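Local coordinates for uncharacterized protein lp_0118 (Lactobacillus plantarum, PDB 3K2Y) that is uncharacterised but carries a HIRAN domain and therefore probably binds nucleic acid, at residues I50-W53 against K59-Y62. Sequence-based numbering, arbitrary orientation.
Sequences ISVW and KLGY
S51 OG takes the indole N-H of W53, NE1 lying 2.9 Å from it close to the indole plane, and is hydrogen-bonded to E40 as well; its CB meanwhile packs over a face of the Y62 ring across the hairpin, 3.7 Å from CE2. With OG between the backbone N and the carbonyl carbon (chi1 48°), the serine can turn its hydroxyl to W53 while its methylene covers the tyrosine. K59 reaches out across the indole face, its extended chain oblique to W53, CB lying over the six-membered ring 3.5 Å from CZ3, with CD near CZ2 and CH2. Beyond the indole, K59 CE passes S51 CB, and NZ ends 2.7 Å from Y62 OH, a hydroxyl also bonded to E40. Were W53 replaced by an alanine, S51 OG would probably lose its indole donor and the K59 methylenes the ring they lie on, leaving that chain less firmly held.

Beneath these side chains, the antiparallel strands pair through V52 N to G61 O at 2.9 Å and L60 N to V52 O at 2.9 Å. Between V52 and W53 the register slips by one residue, a beta bulge that sets W53 opposite K59. V52 turns to the other face; L60, at the bulge, points toward the partner strand, its CD2 4.3 Å from V52 CG1, and both residues also touch V35 of the neighbouring barrel strand. This hairpin of the closed HIRAN barrel thus has a polar, aromatic face, where E40 holds both S51 and Y62 and Y62 OH in turn receives K59 NZ, and an apolar side at V52.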
ATOM      1  N   ILE A  50       2.982  -0.418  -8.559  1.00 17.16           N
ATOM      2  CA  ILE A  50       3.923   0.352  -9.352  1.00 16.40           C
ATOM      3  C   ILE A  50       3.786   1.806  -8.923  1.00 17.55           C
ATOM      4  O   ILE A  50       2.806   2.471  -9.271  1.00 16.75           O
ATOM      5  CB  ILE A  50       3.622   0.291 -10.862  1.00 15.19           C
ATOM      6  CG1 ILE A  50       3.699  -1.143 -11.372  1.00 16.36           C
ATOM      7  CG2 ILE A  50       4.629   1.145 -11.616  1.00 13.56           C
ATOM      8  CD1 ILE A  50       3.243  -1.278 -12.814  1.00 17.13           C
ATOM      9  N   SER A  51       4.757   2.288  -8.154  1.00 17.95           N
ATOM     10  CA  SER A  51       4.737   3.670  -7.702  1.00 19.05           C
ATOM     11  C   SER A  51       5.268   4.590  -8.796  1.00 21.69           C
ATOM     12  O   SER A  51       6.073   4.184  -9.639  1.00 22.05           O
ATOM     13  CB  SER A  51       5.558   3.837  -6.415  1.00 19.11           C
ATOM     14  OG  SER A  51       6.837   3.230  -6.505  1.00 17.97           O
ATOM     15  N   VAL A  52       4.790   5.829  -8.787  1.00 24.43           N
ATOM     16  CA  VAL A  52       5.195   6.821  -9.769  1.00 26.06           C
ATOM     17  C   VAL A  52       6.052   7.882  -9.082  1.00 29.28           C
ATOM     18  O   VAL A  52       5.836   8.202  -7.908  1.00 30.69           O
ATOM     19  CB  VAL A  52       3.957   7.479 -10.418  1.00 24.34           C
ATOM     20  CG1 VAL A  52       4.385   8.413 -11.549  1.00 23.77           C
ATOM     21  CG2 VAL A  52       3.017   6.393 -10.937  1.00 22.09           C
ATOM     22  N   TRP A  53       7.031   8.415  -9.806  1.00 31.45           N
ATOM     23  CA  TRP A  53       7.921   9.417  -9.240  1.00 32.06           C
ATOM     24  C   TRP A  53       8.316  10.506 -10.230  1.00 33.40           C
ATOM     25  O   TRP A  53       8.212  10.332 -11.445  1.00 34.66           O
ATOM     26  CB  TRP A  53       9.191   8.749  -8.711  1.00 30.80           C
ATOM     27  CG  TRP A  53       8.947   7.614  -7.769  1.00 30.42           C
ATOM     28  CD1 TRP A  53       8.442   6.383  -8.079  1.00 29.03           C
ATOM     29  CD2 TRP A  53       9.220   7.593  -6.365  1.00 30.49           C
ATOM     30  NE1 TRP A  53       8.386   5.597  -6.955  1.00 28.95           N
ATOM     31  CE2 TRP A  53       8.857   6.313  -5.888  1.00 29.52           C
ATOM     32  CE3 TRP A  53       9.738   8.533  -5.461  1.00 31.26           C
ATOM     33  CZ2 TRP A  53       8.995   5.945  -4.545  1.00 30.78           C
ATOM     34  CZ3 TRP A  53       9.877   8.168  -4.123  1.00 30.96           C
ATOM     35  CH2 TRP A  53       9.506   6.884  -3.679  1.00 33.26           C
ATOM     36  N   LYS A  59       7.974  10.982  -4.720  1.00 35.59           N
ATOM     37  CA  LYS A  59       6.819  10.122  -4.939  1.00 32.03           C
ATOM     38  C   LYS A  59       5.550  10.899  -5.263  1.00 32.02           C
ATOM     39  O   LYS A  59       5.281  11.944  -4.675  1.00 32.35           O
ATOM     40  CB  LYS A  59       6.590   9.234  -3.718  1.00 31.12           C
ATOM     41  CG  LYS A  59       5.642   8.081  -3.972  1.00 26.92           C
ATOM     42  CD  LYS A  59       5.601   7.141  -2.788  1.00 25.35           C
ATOM     43  CE  LYS A  59       4.887   5.847  -3.143  1.00 26.48           C
ATOM     44  NZ  LYS A  59       4.904   4.879  -2.013  1.00 23.01           N
ATOM     45  N   LEU A  60       4.781  10.373  -6.213  1.00 31.46           N
ATOM     46  CA  LEU A  60       3.530  10.984  -6.645  1.00 29.33           C
ATOM     47  C   LEU A  60       2.345  10.094  -6.309  1.00 29.05           C
ATOM     48  O   LEU A  60       1.228  10.580  -6.125  1.00 29.21           O
ATOM     49  CB  LEU A  60       3.554  11.231  -8.154  1.00 32.30           C
ATOM     50  CG  LEU A  60       4.204  12.512  -8.675  1.00 32.86           C
ATOM     51  CD1 LEU A  60       5.582  12.675  -8.083  1.00 35.96           C
ATOM     52  CD2 LEU A  60       4.279  12.452 -10.186  1.00 34.95           C
ATOM     53  N   GLY A  61       2.591   8.788  -6.243  1.00 28.55           N
ATOM     54  CA  GLY A  61       1.526   7.852  -5.933  1.00 24.79           C
ATOM     55  C   GLY A  61       1.734   6.489  -6.562  1.00 24.27           C
ATOM     56  O   GLY A  61       2.855   5.990  -6.619  1.00 21.65           O
ATOM     57  N   TYR A  62       0.645   5.884  -7.032  1.00 24.07           N
ATOM     58  CA  TYR A  62       0.696   4.566  -7.656  1.00 22.43           C
ATOM     59  C   TYR A  62      -0.181   4.487  -8.888  1.00 24.05           C
ATOM     60  O   TYR A  62      -1.081   5.306  -9.073  1.00 24.31           O
ATOM     61  CB  TYR A  62       0.220   3.487  -6.683  1.00 21.47           C
ATOM     62  CG  TYR A  62       1.183   3.186  -5.570  1.00 21.19           C
ATOM     63  CD1 TYR A  62       1.245   3.989  -4.434  1.00 20.52           C
ATOM     64  CD2 TYR A  62       2.066   2.114  -5.672  1.00 21.27           C
ATOM     65  CE1 TYR A  62       2.168   3.732  -3.426  1.00 21.29           C
ATOM     66  CE2 TYR A  62       2.990   1.851  -4.674  1.00 25.97           C
ATOM     67  CZ  TYR A  62       3.040   2.663  -3.556  1.00 23.47           C
ATOM     68  OH  TYR A  62       3.987   2.417  -2.593  1.00 24.84           O
TER